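Local coordinates for Endonuclease/exonuclease/phosphatase domain-containing protein (Enterococcus faecalis, PDB 3L1W) that has no established function but belongs to the endonuclease/exonuclease/phosphatase family and may act as a 3'-5' RNA exonuclease, at residues K82-T88 with W114-T120. Residues are numbered along the deposited sequence; the frame is centred on the assembly and turned at random.
Sequences KVQAIDT and WGLFKET. With SO4 (sulfate ion), chain G; EDO (1,2-ethanediol), chain K.
Gln84 and Lys118 face each other as an antiparallel hydrogen-bonded pair: Gln84 N gives a bond of 2.8 Å to Lys118 O, and Lys118 N returns one to Gln84 O. Further along, the register slips. Leu116 O accepts Ile86 N at 2.8 Å and, weakly, Asp87 N, so Ile86 and Asp87 both sit opposite Leu116.

The Ile86 side chain can be traced atom by atom: CB stands 4.1 Å from Leu116 O; CG1, set between the backbone N and carbonyl carbon (chi1 58°), comes to 3.3 Å from Leu116 O; CD1 ends between Leu116 CD2, at 3.7 Å, and the CE methylene of Lys118. On the face that carries Val83, Ala85 and Phe117, Ala85 CB rests 3.7 Å from Phe117 CE2, and Tyr78 meets the Phe117 ring edge-to-face.

At one end Thr88 OG1 donates to Trp114 O, and Asp87 OD2 lies at the edge of the Trp114 indole, 3.5 Å from Trp114 CH2, with the carboxylate plane of Asp87 nearly perpendicular to the ring. At the other, Gln84 bends at chi2 (79°) to bring NE2 within 2.9 Å of Thr120 OG1, which lies in the amide plane; NE2 also bonds Glu80 O, and OG1 bonds Gln81 O.

Ile86 and Asp87 opposite Leu116 make a classic beta bulge between strands 83-92 and 111-119, the first an outermost strand of one of the two sheets in this DNase I-like fold.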
ATOM      1  N   LYS A  82       6.916  16.791   7.869  1.00 18.72           N
ATOM      2  CA  LYS A  82       6.302  15.903   8.856  1.00 19.03           C
ATOM      3  C   LYS A  82       7.156  15.751  10.114  1.00 20.87           C
ATOM      4  O   LYS A  82       6.634  15.712  11.234  1.00 21.18           O
ATOM      5  CB  LYS A  82       6.044  14.524   8.235  1.00 18.35           C
ATOM      6  CG  LYS A  82       5.040  14.557   7.079  1.00 19.16           C
ATOM      7  CD  LYS A  82       4.794  13.173   6.518  1.00 20.80           C
ATOM      8  CE  LYS A  82       3.738  13.199   5.403  1.00 25.29           C
ATOM      9  NZ  LYS A  82       3.624  11.868   4.730  1.00 23.85           N
ATOM     10  N   VAL A  83       8.468  15.633   9.932  1.00 17.70           N
ATOM     11  CA  VAL A  83       9.382  15.554  11.072  1.00 16.46           C
ATOM     12  C   VAL A  83      10.635  16.347  10.782  1.00 22.17           C
ATOM     13  O   VAL A  83      11.077  16.425   9.638  1.00 21.56           O
ATOM     14  CB  VAL A  83       9.801  14.108  11.402  1.00 19.60           C
ATOM     15  CG1 VAL A  83       8.590  13.271  11.828  1.00 21.45           C
ATOM     16  CG2 VAL A  83      10.516  13.467  10.217  1.00 20.84           C
ATOM     17  N   GLN A  84      11.217  16.931  11.819  1.00 18.35           N
ATOM     18  CA  GLN A  84      12.454  17.671  11.644  1.00 23.73           C
ATOM     19  C   GLN A  84      13.569  16.991  12.419  1.00 22.40           C
ATOM     20  O   GLN A  84      13.358  16.531  13.540  1.00 20.34           O
ATOM     21  CB  GLN A  84      12.288  19.121  12.103  1.00 25.75           C
ATOM     22  CG  GLN A  84      11.283  19.913  11.272  1.00 33.43           C
ATOM     23  CD  GLN A  84       9.838  19.620  11.652  1.00 43.97           C
ATOM     24  OE1 GLN A  84       9.477  19.647  12.830  1.00 45.95           O
ATOM     25  NE2 GLN A  84       9.002  19.351  10.652  1.00 41.48           N
ATOM     26  N   ALA A  85      14.750  16.914  11.817  1.00 21.02           N
ATOM     27  CA  ALA A  85      15.895  16.343  12.505  1.00 22.88           C
ATOM     28  C   ALA A  85      16.552  17.438  13.319  1.00 24.85           C
ATOM     29  O   ALA A  85      16.922  18.483  12.775  1.00 27.33           O
ATOM     30  CB  ALA A  85      16.885  15.756  11.519  1.00 21.75           C
ATOM     31  N   ILE A  86      16.692  17.210  14.621  1.00 18.22           N
ATOM     32  CA  ILE A  86      17.369  18.188  15.474  1.00 18.06           C
ATOM     33  C   ILE A  86      18.758  17.760  15.940  1.00 23.09           C
ATOM     34  O   ILE A  86      19.525  18.582  16.447  1.00 24.25           O
ATOM     35  CB  ILE A  86      16.498  18.621  16.672  1.00 24.52           C
ATOM     36  CG1 ILE A  86      16.096  17.420  17.522  1.00 23.90           C
ATOM     37  CG2 ILE A  86      15.251  19.348  16.174  1.00 32.34           C
ATOM     38  CD1 ILE A  86      15.384  17.813  18.814  1.00 29.26           C
ATOM     39  N   ASP A  87      19.086  16.485  15.755  1.00 21.83           N
ATOM     40  CA  ASP A  87      20.427  15.975  16.035  1.00 21.32           C
ATOM     41  C   ASP A  87      20.594  14.661  15.282  1.00 19.05           C
ATOM     42  O   ASP A  87      19.605  13.967  15.011  1.00 21.44           O
ATOM     43  CB  ASP A  87      20.610  15.739  17.537  1.00 23.12           C
ATOM     44  CG  ASP A  87      22.075  15.632  17.953  1.00 28.57           C
ATOM     45  OD1 ASP A  87      22.971  15.884  17.117  1.00 22.19           O
ATOM     46  OD2 ASP A  87      22.323  15.315  19.145  1.00 25.46           O
ATOM     47  N   THR A  88      21.826  14.331  14.920  1.00 19.18           N
ATOM     48  CA  THR A  88      22.104  13.058  14.266  0.50 18.20           C
ATOM     49  C   THR A  88      23.519  12.592  14.579  1.00 22.02           C
ATOM     50  O   THR A  88      24.385  13.388  14.957  1.00 22.40           O
ATOM     51  CB  THR A  88      21.941  13.157  12.740  0.50 19.83           C
ATOM     52  OG1 THR A  88      22.086  11.856  12.156  0.50 22.76           O
ATOM     53  CG2 THR A  88      22.986  14.093  12.154  0.50 22.48           C
ATOM     54  N   TRP A 114      21.758   7.130  13.877  1.00 17.18           N
ATOM     55  CA  TRP A 114      20.602   7.572  14.651  1.00 17.20           C
ATOM     56  C   TRP A 114      20.251   9.033  14.367  1.00 21.43           C
ATOM     57  O   TRP A 114      21.075   9.809  13.854  1.00 19.50           O
ATOM     58  CB  TRP A 114      20.856   7.349  16.151  1.00 15.76           C
ATOM     59  CG  TRP A 114      22.036   8.136  16.654  1.00 18.20           C
ATOM     60  CD1 TRP A 114      23.335   7.722  16.717  1.00 16.88           C
ATOM     61  CD2 TRP A 114      22.020   9.483  17.146  1.00 18.19           C
ATOM     62  NE1 TRP A 114      24.129   8.730  17.213  1.00 19.34           N
ATOM     63  CE2 TRP A 114      23.343   9.818  17.487  1.00 20.09           C
ATOM     64  CE3 TRP A 114      21.013  10.437  17.324  1.00 21.90           C
ATOM     65  CZ2 TRP A 114      23.687  11.069  18.003  1.00 21.76           C
ATOM     66  CZ3 TRP A 114      21.352  11.673  17.834  1.00 20.60           C
ATOM     67  CH2 TRP A 114      22.679  11.981  18.172  1.00 24.96           C
ATOM     68  N   GLY A 115      19.015   9.392  14.692  1.00 19.16           N
ATOM     69  CA  GLY A 115      18.564  10.768  14.588  1.00 19.32           C
ATOM     70  C   GLY A 115      17.595  11.099  15.701  1.00 20.30           C
ATOM     71  O   GLY A 115      16.787  10.256  16.114  1.00 19.03           O
ATOM     72  N   LEU A 116      17.695  12.323  16.208  1.00 20.46           N
ATOM     73  CA  LEU A 116      16.712  12.847  17.142  1.00 21.43           C
ATOM     74  C   LEU A 116      15.798  13.741  16.324  1.00 18.20           C
ATOM     75  O   LEU A 116      16.262  14.671  15.655  1.00 20.56           O
ATOM     76  CB  LEU A 116      17.398  13.639  18.259  1.00 19.67           C
ATOM     77  CG  LEU A 116      16.508  14.019  19.444  1.00 24.21           C
ATOM     78  CD1 LEU A 116      16.070  12.767  20.211  1.00 24.58           C
ATOM     79  CD2 LEU A 116      17.229  14.997  20.365  1.00 23.72           C
ATOM     80  N   PHE A 117      14.505  13.434  16.355  1.00 18.57           N
ATOM     81  CA  PHE A 117      13.528  14.084  15.492  1.00 17.61           C
ATOM     82  C   PHE A 117      12.426  14.729  16.317  1.00 21.33           C
ATOM     83  O   PHE A 117      12.242  14.407  17.494  1.00 22.89           O
ATOM     84  CB  PHE A 117      12.892  13.062  14.542  1.00 17.26           C
ATOM     85  CG  PHE A 117      13.825  12.559  13.469  1.00 19.83           C
ATOM     86  CD1 PHE A 117      14.606  11.432  13.679  1.00 20.51           C
ATOM     87  CD2 PHE A 117      13.918  13.220  12.251  1.00 19.55           C
ATOM     88  CE1 PHE A 117      15.467  10.971  12.690  1.00 17.11           C
ATOM     89  CE2 PHE A 117      14.774  12.764  11.256  1.00 18.57           C
ATOM     90  CZ  PHE A 117      15.541  11.642  11.472  1.00 17.16           C
ATOM     91  N   LYS A 118      11.699  15.651  15.701  1.00 19.63           N
ATOM     92  CA  LYS A 118      10.458  16.134  16.286  1.00 20.48           C
ATOM     93  C   LYS A 118       9.384  16.160  15.229  1.00 21.24           C
ATOM     94  O   LYS A 118       9.622  16.633  14.119  1.00 23.49           O
ATOM     95  CB  LYS A 118      10.617  17.552  16.833  1.00 22.17           C
ATOM     96  CG  LYS A 118      11.304  17.654  18.170  1.00 38.74           C
ATOM     97  CD  LYS A 118      11.178  19.079  18.683  1.00 37.14           C
ATOM     98  CE  LYS A 118      12.093  19.323  19.860  1.00 39.59           C
ATOM     99  NZ  LYS A 118      12.128  20.763  20.180  1.00 37.96           N
ATOM    100  N   GLU A 119       8.195  15.671  15.568  1.00 20.63           N
ATOM    101  CA  GLU A 119       7.056  15.822  14.675  1.00 21.01           C
ATOM    102  C   GLU A 119       6.651  17.286  14.600  1.00 26.80           C
ATOM    103  O   GLU A 119       6.708  18.001  15.594  1.00 26.78           O
ATOM    104  CB  GLU A 119       5.870  14.992  15.168  1.00 26.01           C
ATOM    105  CG  GLU A 119       6.075  13.502  15.050  1.00 25.31           C
ATOM    106  CD  GLU A 119       4.785  12.731  15.279  1.00 31.45           C
ATOM    107  OE1 GLU A 119       3.928  12.731  14.371  1.00 28.78           O
ATOM    108  OE2 GLU A 119       4.638  12.126  16.362  1.00 33.54           O
ATOM    109  N   THR A 120       6.227  17.727  13.420  1.00 23.34           N
ATOM    110  CA  THR A 120       5.829  19.117  13.221  1.00 22.71           C
ATOM    111  C   THR A 120       4.850  19.613  14.292  1.00 30.37           C
ATOM    112  O   THR A 120       4.989  20.724  14.817  1.00 35.67           O
ATOM    113  CB  THR A 120       5.214  19.303  11.828  1.00 26.96           C
ATOM    114  OG1 THR A 120       6.165  18.895  10.840  1.00 36.83           O
ATOM    115  CG2 THR A 120       4.843  20.760  11.597  1.00 34.48           C
TER
HETATM  116  S   SO4 G 258       2.348  10.072   7.886  0.90 31.00           S
HETATM  117  O1  SO4 G 258       2.853   9.606   6.592  0.90 31.69           O
HETATM  118  O2  SO4 G 258       2.048  11.495   7.769  0.90 31.10           O
HETATM  119  O3  SO4 G 258       1.135   9.340   8.230  0.90 31.63           O
HETATM  120  O4  SO4 G 258       3.367   9.879   8.916  0.90 23.44           O
HETATM  121  C1  EDO K 262      27.584   8.705  20.091  1.00 38.48           C
HETATM  122  O1  EDO K 262      26.749   9.103  21.190  1.00 48.17           O
HETATM  123  C2  EDO K 262      26.697   8.251  18.940  1.00 39.48           C
HETATM  124  O2  EDO K 262      27.010   8.948  17.728  1.00 23.82           O